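Local atomic coordinates of 432aa long hypothetical deoxyribodipyrimidine photolyase (Sulfolobus tokodaii, PDB entry 2E0I), a protein that probably repairs pyrimidine dimers in DNA using light energy, and binds two FAD molecules, one of them a likely light-harvesting cofactor. Residues C3-R8 against T17-A22; R9-E14 against N56-L61; S70-F75 against M169-L174. One frame throughout, in Å; residues are numbered along the deposited sequence.

How the interactions relate
All three contacts are built on or around the parallel sheet of the N-terminal alpha/beta part, but their chemistry changes with their place. Interaction 1 is central: a strand inside the parallel sheet meets its covering helix mainly through apolar side chains, without hydrogen bonds between the two segments. Interaction 2 is also buried, yet one of its partners is an irregular loop, so leucine packing is supplemented by a water that bridges the two backbones; like interaction 1, it borders the FAD. Interaction 3 lies at the edge strand 73-76, has partly exposed residues, and is held by backbone bonds and an arginine. The contacts interlock: Phe7 packs on Leu13 and Leu72, and Leu58 on Leu72 and Leu174.

Interaction 1: C3-R8 against T17-A22; sequences CIFIFR and TGLNYA. With FAD (flavin-adenine dinucleotide), chain F.
Leu19 rests on one face of the Phe5 ring. Its CB stands 4.0 Å from the centroid of that ring, almost on the ring normal, in a CH-pi contact, and the two side chains cross at about a right angle. Phe5 reaches the helix because its CG is anti to the backbone N (chi1 177°), which brings the ring against Gly18 and Leu19. The branches of Leu19 then divide the work: CD1 lies 3.8 Å from Phe5 CG, near the root of the ring, whereas CD2 approaches Phe7 CZ at 4.2 Å. A forked leucine suits this place, since one residue serves two aromatic rings. These rings also meet each other, for Phe5 turns its CE2 edge to the Phe7 face, 3.5 Å above the plane. At another corner of the Phe5 ring, CE1 lies 3.6 Å from Gly18 C; a side chain on Gly18 would be aimed at the ring, and its absence lets the helix backbone itself lie close by. Farther along, small Ala22 brings its CB to 4.5 Å from Cys3 SG, a sulfur tied by a disulfide to Cys26. At the opposite end Arg8 borders the FAD, its CB 3.8 Å from the flavin O2, and its guanidinium forms a salt bridge with Asp107. Strand 3-7 and helix 17-22 run nearly antiparallel (169°), as expected within the beta-alpha-beta unit made by strand 2-7, helix 17-25 and strand 28-35. Strand 2-7 is hydrogen-bonded between strands 28-35 and 92-96, with Val29 beside Phe5, and Tyr94 of strand 92-96 also packs on Ala22.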
# COMPACT_ATOMS: atom_id res chain seq x y z
N CYS A 3 20.77 11.08 20.91
CA CYS A 3 20.52 10.68 19.54
C CYS A 3 19.12 10.96 19.02
O CYS A 3 18.22 11.35 19.78
CB CYS A 3 20.90 9.21 19.36
SG CYS A 3 19.77 7.97 20.07
N ILE A 4 18.95 10.78 17.71
CA ILE A 4 17.69 11.03 17.01
C ILE A 4 17.07 9.81 16.33
O ILE A 4 17.77 8.98 15.75
CB ILE A 4 17.89 12.11 15.91
CG1 ILE A 4 18.00 13.49 16.55
CG2 ILE A 4 16.77 12.07 14.88
CD1 ILE A 4 18.12 14.61 15.54
N PHE A 5 15.76 9.70 16.42
CA PHE A 5 15.07 8.61 15.75
C PHE A 5 14.15 9.25 14.74
O PHE A 5 13.35 10.13 15.08
CB PHE A 5 14.22 7.77 16.68
CG PHE A 5 13.45 6.71 15.96
CD1 PHE A 5 14.12 5.58 15.45
CD2 PHE A 5 12.10 6.88 15.66
CE1 PHE A 5 13.45 4.65 14.66
CE2 PHE A 5 11.42 5.96 14.87
CZ PHE A 5 12.10 4.84 14.36
N ILE A 6 14.24 8.80 13.49
CA ILE A 6 13.42 9.36 12.42
C ILE A 6 12.30 8.42 12.00
O ILE A 6 12.55 7.33 11.48
CB ILE A 6 14.26 9.69 11.15
CG1 ILE A 6 15.37 10.69 11.48
CG2 ILE A 6 13.35 10.28 10.06
CD1 ILE A 6 16.30 10.95 10.30
N PHE A 7 11.05 8.84 12.24
CA PHE A 7 9.89 8.05 11.84
C PHE A 7 9.71 8.26 10.35
O PHE A 7 10.09 9.29 9.80
CB PHE A 7 8.63 8.55 12.54
CG PHE A 7 8.60 8.28 14.00
CD1 PHE A 7 8.03 7.11 14.48
CD2 PHE A 7 9.12 9.20 14.90
CE1 PHE A 7 7.98 6.85 15.84
CE2 PHE A 7 9.08 8.96 16.27
CZ PHE A 7 8.51 7.78 16.74
N ARG A 8 9.13 7.28 9.68
CA ARG A 8 8.88 7.42 8.26
C ARG A 8 7.61 6.70 7.86
O ARG A 8 6.69 7.31 7.34
CB ARG A 8 10.05 6.86 7.46
CG ARG A 8 11.37 7.54 7.72
CD ARG A 8 12.44 6.49 7.78
NE ARG A 8 13.62 6.91 7.06
CZ ARG A 8 14.52 6.07 6.56
NH1 ARG A 8 14.36 4.76 6.72
NH2 ARG A 8 15.58 6.55 5.90
N THR A 17 11.24 -1.58 16.21
CA THR A 17 12.63 -2.03 16.30
C THR A 17 13.67 -0.93 16.46
O THR A 17 14.33 -0.82 17.50
CB THR A 17 13.01 -2.89 15.09
OG1 THR A 17 11.99 -3.88 14.87
CG2 THR A 17 14.34 -3.58 15.33
N GLY A 18 13.81 -0.11 15.44
CA GLY A 18 14.79 0.95 15.51
C GLY A 18 14.58 1.85 16.70
O GLY A 18 15.52 2.24 17.37
N LEU A 19 13.32 2.18 16.97
CA LEU A 19 13.02 3.06 18.09
C LEU A 19 13.46 2.40 19.39
O LEU A 19 14.00 3.06 20.27
CB LEU A 19 11.53 3.40 18.12
CG LEU A 19 11.10 4.32 19.26
CD1 LEU A 19 11.90 5.61 19.22
CD2 LEU A 19 9.60 4.57 19.17
N ASN A 20 13.22 1.09 19.50
CA ASN A 20 13.61 0.35 20.69
C ASN A 20 15.10 0.45 20.93
O ASN A 20 15.52 0.83 22.02
CB ASN A 20 13.23 -1.12 20.58
CG ASN A 20 11.79 -1.38 20.90
OD1 ASN A 20 11.14 -0.60 21.60
ND2 ASN A 20 11.27 -2.49 20.40
N TYR A 21 15.90 0.13 19.92
CA TYR A 21 17.34 0.21 20.08
C TYR A 21 17.75 1.62 20.45
O TYR A 21 18.60 1.82 21.31
CB TYR A 21 18.06 -0.20 18.80
CG TYR A 21 18.14 -1.69 18.59
CD1 TYR A 21 17.31 -2.33 17.68
CD2 TYR A 21 19.06 -2.45 19.31
CE1 TYR A 21 17.39 -3.71 17.49
CE2 TYR A 21 19.14 -3.83 19.13
CZ TYR A 21 18.31 -4.45 18.21
OH TYR A 21 18.41 -5.80 18.01
N ALA A 22 17.13 2.60 19.81
CA ALA A 22 17.44 3.99 20.10
C ALA A 22 17.22 4.30 21.58
O ALA A 22 18.07 4.89 22.24
CB ALA A 22 16.60 4.91 19.24
PA FAD F . 6.86 7.17 -1.75
O1A FAD F . 6.01 6.14 -2.39
O2A FAD F . 6.38 8.47 -1.23
O5B FAD F . 7.54 7.71 -3.10
C5B FAD F . 8.70 8.55 -3.05
C4B FAD F . 9.25 8.84 -4.45
O4B FAD F . 9.10 7.65 -5.24
C3B FAD F . 8.44 9.93 -5.16
O3B FAD F . 9.25 10.53 -6.18
C2B FAD F . 7.33 9.09 -5.79
O2B FAD F . 6.79 9.79 -6.91
C1B FAD F . 8.16 7.91 -6.30
N9A FAD F . 7.32 6.73 -6.59
C8A FAD F . 6.45 6.17 -5.76
N7A FAD F . 5.90 5.09 -6.32
C5A FAD F . 6.44 4.96 -7.53
C6A FAD F . 6.29 4.03 -8.55
N6A FAD F . 5.42 3.03 -8.44
N1A FAD F . 7.02 4.18 -9.67
C2A FAD F . 7.87 5.19 -9.81
N3A FAD F . 8.02 6.09 -8.85
C4A FAD F . 7.34 6.00 -7.70
N1 FAD F . 7.64 9.56 4.70
C2 FAD F . 8.44 10.59 5.21
O2 FAD F . 9.38 10.33 5.96
N3 FAD F . 8.18 11.92 4.84
C4 FAD F . 7.14 12.20 3.94
O4 FAD F . 6.91 13.37 3.62
C4X FAD F . 6.36 11.17 3.42
N5 FAD F . 5.37 11.44 2.47
C5X FAD F . 4.60 10.40 1.92
C6 FAD F . 3.68 10.68 0.92
C7 FAD F . 2.98 9.64 0.30
C7M FAD F . 1.98 9.97 -0.80
C8 FAD F . 3.21 8.33 0.70
C8M FAD F . 2.47 7.17 0.04
C9 FAD F . 4.13 8.06 1.71
C9A FAD F . 4.83 9.09 2.33
N10 FAD F . 5.80 8.82 3.31
C10 FAD F . 6.61 9.85 3.80
C1' FAD F . 6.03 7.44 3.78
C2' FAD F . 6.95 6.64 2.86
O2' FAD F . 6.30 5.42 2.47
C3' FAD F . 8.29 6.34 3.55
O3' FAD F . 8.97 7.57 3.81
C4' FAD F . 9.16 5.44 2.67
O4' FAD F . 10.29 5.01 3.43
C5' FAD F . 9.64 6.19 1.42
O5' FAD F . 9.77 5.32 0.30
P FAD F . 8.54 5.13 -0.72
O1P FAD F . 9.06 4.38 -1.88
O2P FAD F . 7.37 4.60 0.01
O3P FAD F . 8.28 6.65 -1.18

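Interaction 2: R9-E14 against N56-L61; sequences RDLRLE and NSLLEL. With FAD (flavin-adenine dinucleotide), chain F.
Leu11 drives its forked end into helix 56-61, with CD1 3.7 Å from Ser57 CB and CD2 3.8 Å from Leu58 CD2. Its CG is anti to the carbonyl carbon (chi1 -47°), a setting that carries both methyls toward the helix. A second apolar pair is built of Leu13 CD2 and Leu61 CD1, 3.6 Å apart, their side chains slanting past one another. Leu61 CD1 also lies against the loop backbone, 3.7 Å from Arg12 N. Leucines suit such a join, because branched, flexible chains can fill the uneven surface between a helix and a loop.

Among the polar groups, the loop is first held to itself: Arg12 N donates to Asp10 O at 2.7 Å, closing an inverse gamma turn centred on Leu11. Across the contact, a water donates to both Leu11 O (3.0 Å) and Ser57 O (2.9 Å), while Ser57 OG is bonded to Phe53 O on its own helix.

Charged groups point elsewhere. Arg12 makes a salt bridge with Asp126 and a hydrogen bond to Asp15 O through NH2, and Arg9 pairs with Asp98 while its CD lies 3.5 Å from FAD O2'. A loop leaving the first strand at the C-terminal edge of a parallel sheet and bordering a cofactor is characteristic of Rossmann-like alpha/beta domains; here the FAD is probably the light-harvesting one.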
# COMPACT_ATOMS: atom_id res chain seq x y z
N ARG A 9 7.58 5.41 8.16
CA ARG A 9 6.49 4.52 7.79
C ARG A 9 6.16 3.60 8.97
O ARG A 9 5.44 2.60 8.81
CB ARG A 9 7.01 3.65 6.66
CG ARG A 9 6.16 3.48 5.48
CD ARG A 9 6.97 2.67 4.45
NE ARG A 9 6.36 1.39 4.50
CZ ARG A 9 6.87 0.17 4.48
NH1 ARG A 9 5.95 -0.76 4.57
NH2 ARG A 9 8.15 -0.15 4.38
N ASP A 10 6.72 3.92 10.13
CA ASP A 10 6.56 3.15 11.38
C ASP A 10 5.90 4.04 12.43
O ASP A 10 6.43 4.20 13.53
CB ASP A 10 7.94 2.71 11.87
CG ASP A 10 9.00 3.85 11.81
OD1 ASP A 10 8.65 5.01 11.47
OD2 ASP A 10 10.19 3.60 12.08
N LEU A 11 4.75 4.59 12.09
CA LEU A 11 4.05 5.53 12.96
C LEU A 11 3.43 4.97 14.24
O LEU A 11 2.20 4.93 14.39
CB LEU A 11 2.99 6.26 12.14
CG LEU A 11 3.51 6.81 10.81
CD1 LEU A 11 2.51 7.75 10.21
CD2 LEU A 11 4.83 7.53 11.01
N ARG A 12 4.29 4.56 15.18
CA ARG A 12 3.86 4.00 16.45
C ARG A 12 5.04 4.00 17.41
O ARG A 12 6.18 4.15 16.97
CB ARG A 12 3.39 2.55 16.27
CG ARG A 12 4.48 1.65 15.75
CD ARG A 12 4.06 0.20 15.67
NE ARG A 12 5.20 -0.67 15.38
CZ ARG A 12 5.76 -0.81 14.19
NH1 ARG A 12 5.27 -0.14 13.15
NH2 ARG A 12 6.82 -1.60 14.03
N LEU A 13 4.76 3.83 18.70
CA LEU A 13 5.81 3.79 19.71
C LEU A 13 5.98 2.38 20.26
O LEU A 13 6.95 2.09 20.95
CB LEU A 13 5.48 4.74 20.85
CG LEU A 13 5.30 6.22 20.52
CD1 LEU A 13 5.19 7.00 21.82
CD2 LEU A 13 6.48 6.73 19.69
N GLU A 14 5.03 1.50 19.95
CA GLU A 14 5.04 0.11 20.39
C GLU A 14 5.67 -0.80 19.36
O GLU A 14 5.41 -0.69 18.18
CB GLU A 14 3.62 -0.37 20.65
CG GLU A 14 2.91 0.26 21.84
CD GLU A 14 3.48 -0.19 23.18
OE1 GLU A 14 4.00 -1.33 23.27
OE2 GLU A 14 3.39 0.58 24.16
N ASN A 56 -3.01 12.08 9.84
CA ASN A 56 -3.82 11.75 11.01
C ASN A 56 -3.04 10.81 11.95
O ASN A 56 -3.05 10.98 13.17
CB ASN A 56 -5.13 11.09 10.60
CG ASN A 56 -6.14 12.10 10.10
OD1 ASN A 56 -6.19 13.23 10.57
ND2 ASN A 56 -6.97 11.68 9.14
N SER A 57 -2.37 9.82 11.37
CA SER A 57 -1.60 8.89 12.17
C SER A 57 -0.45 9.63 12.85
O SER A 57 -0.08 9.32 13.97
CB SER A 57 -1.06 7.77 11.30
OG SER A 57 -2.14 7.08 10.69
N LEU A 58 0.11 10.63 12.16
CA LEU A 58 1.19 11.43 12.72
C LEU A 58 0.65 12.30 13.87
O LEU A 58 1.35 12.55 14.85
CB LEU A 58 1.83 12.32 11.65
CG LEU A 58 2.81 11.61 10.71
CD1 LEU A 58 3.23 12.54 9.57
CD2 LEU A 58 4.02 11.16 11.51
N LEU A 59 -0.60 12.76 13.74
CA LEU A 59 -1.21 13.56 14.80
C LEU A 59 -1.39 12.69 16.04
O LEU A 59 -1.08 13.12 17.16
CB LEU A 59 -2.57 14.12 14.37
CG LEU A 59 -2.53 15.21 13.29
CD1 LEU A 59 -3.94 15.55 12.86
CD2 LEU A 59 -1.80 16.43 13.81
N GLU A 60 -1.88 11.46 15.85
CA GLU A 60 -2.09 10.55 16.96
C GLU A 60 -0.77 10.21 17.66
O GLU A 60 -0.69 10.19 18.89
CB GLU A 60 -2.77 9.25 16.48
CG GLU A 60 -3.81 8.73 17.47
CD GLU A 60 -4.10 7.22 17.36
OE1 GLU A 60 -3.23 6.40 17.73
OE2 GLU A 60 -5.22 6.86 16.91
N LEU A 61 0.27 9.97 16.85
CA LEU A 61 1.60 9.64 17.36
C LEU A 61 2.13 10.78 18.22
O LEU A 61 2.80 10.56 19.23
CB LEU A 61 2.55 9.38 16.20
CG LEU A 61 4.02 9.09 16.54
CD1 LEU A 61 4.12 7.72 17.18
CD2 LEU A 61 4.88 9.18 15.28
PA FAD F . 6.86 7.17 -1.75
O1A FAD F . 6.01 6.14 -2.39
O2A FAD F . 6.38 8.47 -1.23
O5B FAD F . 7.54 7.71 -3.10
C5B FAD F . 8.70 8.55 -3.05
C4B FAD F . 9.25 8.84 -4.45
O4B FAD F . 9.10 7.65 -5.24
C3B FAD F . 8.44 9.93 -5.16
O3B FAD F . 9.25 10.53 -6.18
C2B FAD F . 7.33 9.09 -5.79
O2B FAD F . 6.79 9.79 -6.91
C1B FAD F . 8.16 7.91 -6.30
N9A FAD F . 7.32 6.73 -6.59
C8A FAD F . 6.45 6.17 -5.76
N7A FAD F . 5.90 5.09 -6.32
C5A FAD F . 6.44 4.96 -7.53
C6A FAD F . 6.29 4.03 -8.55
N6A FAD F . 5.42 3.03 -8.44
N1A FAD F . 7.02 4.18 -9.67
C2A FAD F . 7.87 5.19 -9.81
N3A FAD F . 8.02 6.09 -8.85
C4A FAD F . 7.34 6.00 -7.70
N1 FAD F . 7.64 9.56 4.70
C2 FAD F . 8.44 10.59 5.21
O2 FAD F . 9.38 10.33 5.96
N3 FAD F . 8.18 11.92 4.84
C4 FAD F . 7.14 12.20 3.94
O4 FAD F . 6.91 13.37 3.62
C4X FAD F . 6.36 11.17 3.42
N5 FAD F . 5.37 11.44 2.47
C5X FAD F . 4.60 10.40 1.92
C6 FAD F . 3.68 10.68 0.92
C7 FAD F . 2.98 9.64 0.30
C7M FAD F . 1.98 9.97 -0.80
C8 FAD F . 3.21 8.33 0.70
C8M FAD F . 2.47 7.17 0.04
C9 FAD F . 4.13 8.06 1.71
C9A FAD F . 4.83 9.09 2.33
N10 FAD F . 5.80 8.82 3.31
C10 FAD F . 6.61 9.85 3.80
C1' FAD F . 6.03 7.44 3.78
C2' FAD F . 6.95 6.64 2.86
O2' FAD F . 6.30 5.42 2.47
C3' FAD F . 8.29 6.34 3.55
O3' FAD F . 8.97 7.57 3.81
C4' FAD F . 9.16 5.44 2.67
O4' FAD F . 10.29 5.01 3.43
C5' FAD F . 9.64 6.19 1.42
O5' FAD F . 9.77 5.32 0.30
P FAD F . 8.54 5.13 -0.72
O1P FAD F . 9.06 4.38 -1.88
O2P FAD F . 7.37 4.60 0.01
O3P FAD F . 8.28 6.65 -1.18
O HOH W 1 -0.31 6.51 14.67

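Interaction 3: S70-F75 against M169-L174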
# COMPACT_ATOMS: atom_id res chain seq x y z
N SER A 70 7.08 14.88 25.75
CA SER A 70 7.83 15.10 24.53
C SER A 70 6.82 15.51 23.48
O SER A 70 5.71 15.94 23.81
CB SER A 70 8.55 13.82 24.12
OG SER A 70 9.38 14.03 23.00
N ARG A 71 7.20 15.38 22.22
CA ARG A 71 6.31 15.71 21.11
C ARG A 71 7.07 15.42 19.84
O ARG A 71 8.29 15.33 19.84
CB ARG A 71 5.88 17.19 21.12
CG ARG A 71 6.96 18.16 20.67
CD ARG A 71 6.41 19.58 20.54
NE ARG A 71 7.45 20.57 20.23
CZ ARG A 71 8.06 20.69 19.05
NH1 ARG A 71 7.75 19.89 18.05
NH2 ARG A 71 8.99 21.62 18.88
N LEU A 72 6.33 15.29 18.76
CA LEU A 72 6.93 15.02 17.48
C LEU A 72 7.64 16.28 16.98
O LEU A 72 7.05 17.37 16.93
CB LEU A 72 5.84 14.58 16.49
CG LEU A 72 6.37 14.04 15.17
CD1 LEU A 72 7.32 12.88 15.45
CD2 LEU A 72 5.20 13.61 14.29
N ASN A 73 8.91 16.13 16.63
CA ASN A 73 9.73 17.22 16.13
C ASN A 73 9.71 17.16 14.61
O ASN A 73 10.30 16.26 14.01
CB ASN A 73 11.16 17.06 16.63
CG ASN A 73 11.28 17.25 18.13
OD1 ASN A 73 11.35 18.37 18.64
ND2 ASN A 73 11.27 16.14 18.86
N VAL A 74 9.03 18.12 13.98
CA VAL A 74 8.90 18.13 12.53
C VAL A 74 9.83 19.08 11.79
O VAL A 74 10.06 20.21 12.22
CB VAL A 74 7.44 18.45 12.12
CG1 VAL A 74 7.31 18.41 10.61
CG2 VAL A 74 6.49 17.46 12.78
N PHE A 75 10.35 18.61 10.66
CA PHE A 75 11.26 19.37 9.81
C PHE A 75 10.76 19.28 8.39
O PHE A 75 9.96 18.40 8.07
CB PHE A 75 12.66 18.80 9.91
CG PHE A 75 13.29 18.96 11.26
CD1 PHE A 75 13.99 20.12 11.57
CD2 PHE A 75 13.16 17.96 12.23
CE1 PHE A 75 14.55 20.30 12.84
CE2 PHE A 75 13.72 18.12 13.50
CZ PHE A 75 14.41 19.30 13.81
N MET A 169 9.48 22.46 14.16
CA MET A 169 8.07 22.79 14.05
C MET A 169 7.33 21.61 14.67
O MET A 169 7.95 20.60 15.04
CB MET A 169 7.65 22.90 12.58
CG MET A 169 8.40 23.93 11.77
SD MET A 169 7.86 23.93 10.05
CE MET A 169 9.07 22.78 9.29
N ASN A 170 6.02 21.73 14.78
CA ASN A 170 5.21 20.65 15.33
C ASN A 170 4.19 20.18 14.30
O ASN A 170 4.01 20.82 13.27
CB ASN A 170 4.52 21.13 16.61
CG ASN A 170 3.94 22.50 16.46
OD1 ASN A 170 3.04 22.72 15.64
ND2 ASN A 170 4.44 23.44 17.25
N VAL A 171 3.53 19.06 14.57
CA VAL A 171 2.56 18.50 13.64
C VAL A 171 1.60 19.48 12.98
O VAL A 171 1.12 19.22 11.88
CB VAL A 171 1.75 17.40 14.31
CG1 VAL A 171 2.61 16.18 14.45
CG2 VAL A 171 1.28 17.86 15.67
N ASP A 172 1.31 20.59 13.66
CA ASP A 172 0.42 21.61 13.10
C ASP A 172 0.81 21.91 11.65
O ASP A 172 -0.04 22.04 10.77
CB ASP A 172 0.50 22.92 13.93
CG ASP A 172 -0.61 23.04 15.00
OD1 ASP A 172 -0.64 24.07 15.73
OD2 ASP A 172 -1.46 22.11 15.12
N PHE A 173 2.11 22.03 11.40
CA PHE A 173 2.64 22.32 10.07
C PHE A 173 2.15 21.34 9.01
O PHE A 173 1.91 21.74 7.88
CB PHE A 173 4.17 22.30 10.09
CG PHE A 173 4.79 22.30 8.73
CD1 PHE A 173 4.65 23.40 7.88
CD2 PHE A 173 5.48 21.18 8.26
CE1 PHE A 173 5.18 23.39 6.59
CE2 PHE A 173 6.01 21.16 6.97
CZ PHE A 173 5.86 22.26 6.13
N LEU A 174 2.02 20.07 9.39
CA LEU A 174 1.59 19.04 8.46
C LEU A 174 0.15 19.17 7.96
O LEU A 174 -0.19 18.58 6.92
CB LEU A 174 1.81 17.66 9.08
CG LEU A 174 3.29 17.31 9.33
CD1 LEU A 174 3.37 16.01 10.10
CD2 LEU A 174 4.05 17.22 8.02
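Met169 is gripped at both of its backbone polar atoms. Its O accepts from Val74 N at 2.9 Å, and its N donates to Val74 O at 3.0 Å, the latter bond lying in the carbonyl plane. Arg71 NH1 adds a third bond, 3.1 Å to Met169 O, arriving from the opposite face of the carbonyl to Val74 N. An extended chain from CG to NE lets Arg71 reach across to Met169; Ser168 OG bonds both Arg71 NH2 and Asn73 OD1, the latter lying over one face of the guanidinium, offset toward the rim. An alanine at Arg71 would keep the backbone pair but is likely to cost Met169 O its second donor and Ser168 OG a partner.

Val74 and Met169 form a single antiparallel bridge. It fastens segment 169-174 to strand 73-76, an edge strand of an otherwise parallel sheet; this strand is also hydrogen-bonded to strand 28-35.

Beyond the bridge the packing is largely apolar. Compact, beta-branched Val74 suits a strand, and its two methyls part: CG2 lies against the backbone, 3.8 Å from Val171 N, while CG1 meets the edge of the Phe173 ring, 4.1 Å from CD2. Over one face of that ring, near its rim, stands Met169 SD, 3.7 Å above the plane. Leu72 and Val171 cross at about a right angle, CD2 to CG1 at 3.7 Å, beside Asp62 of helix 48-66.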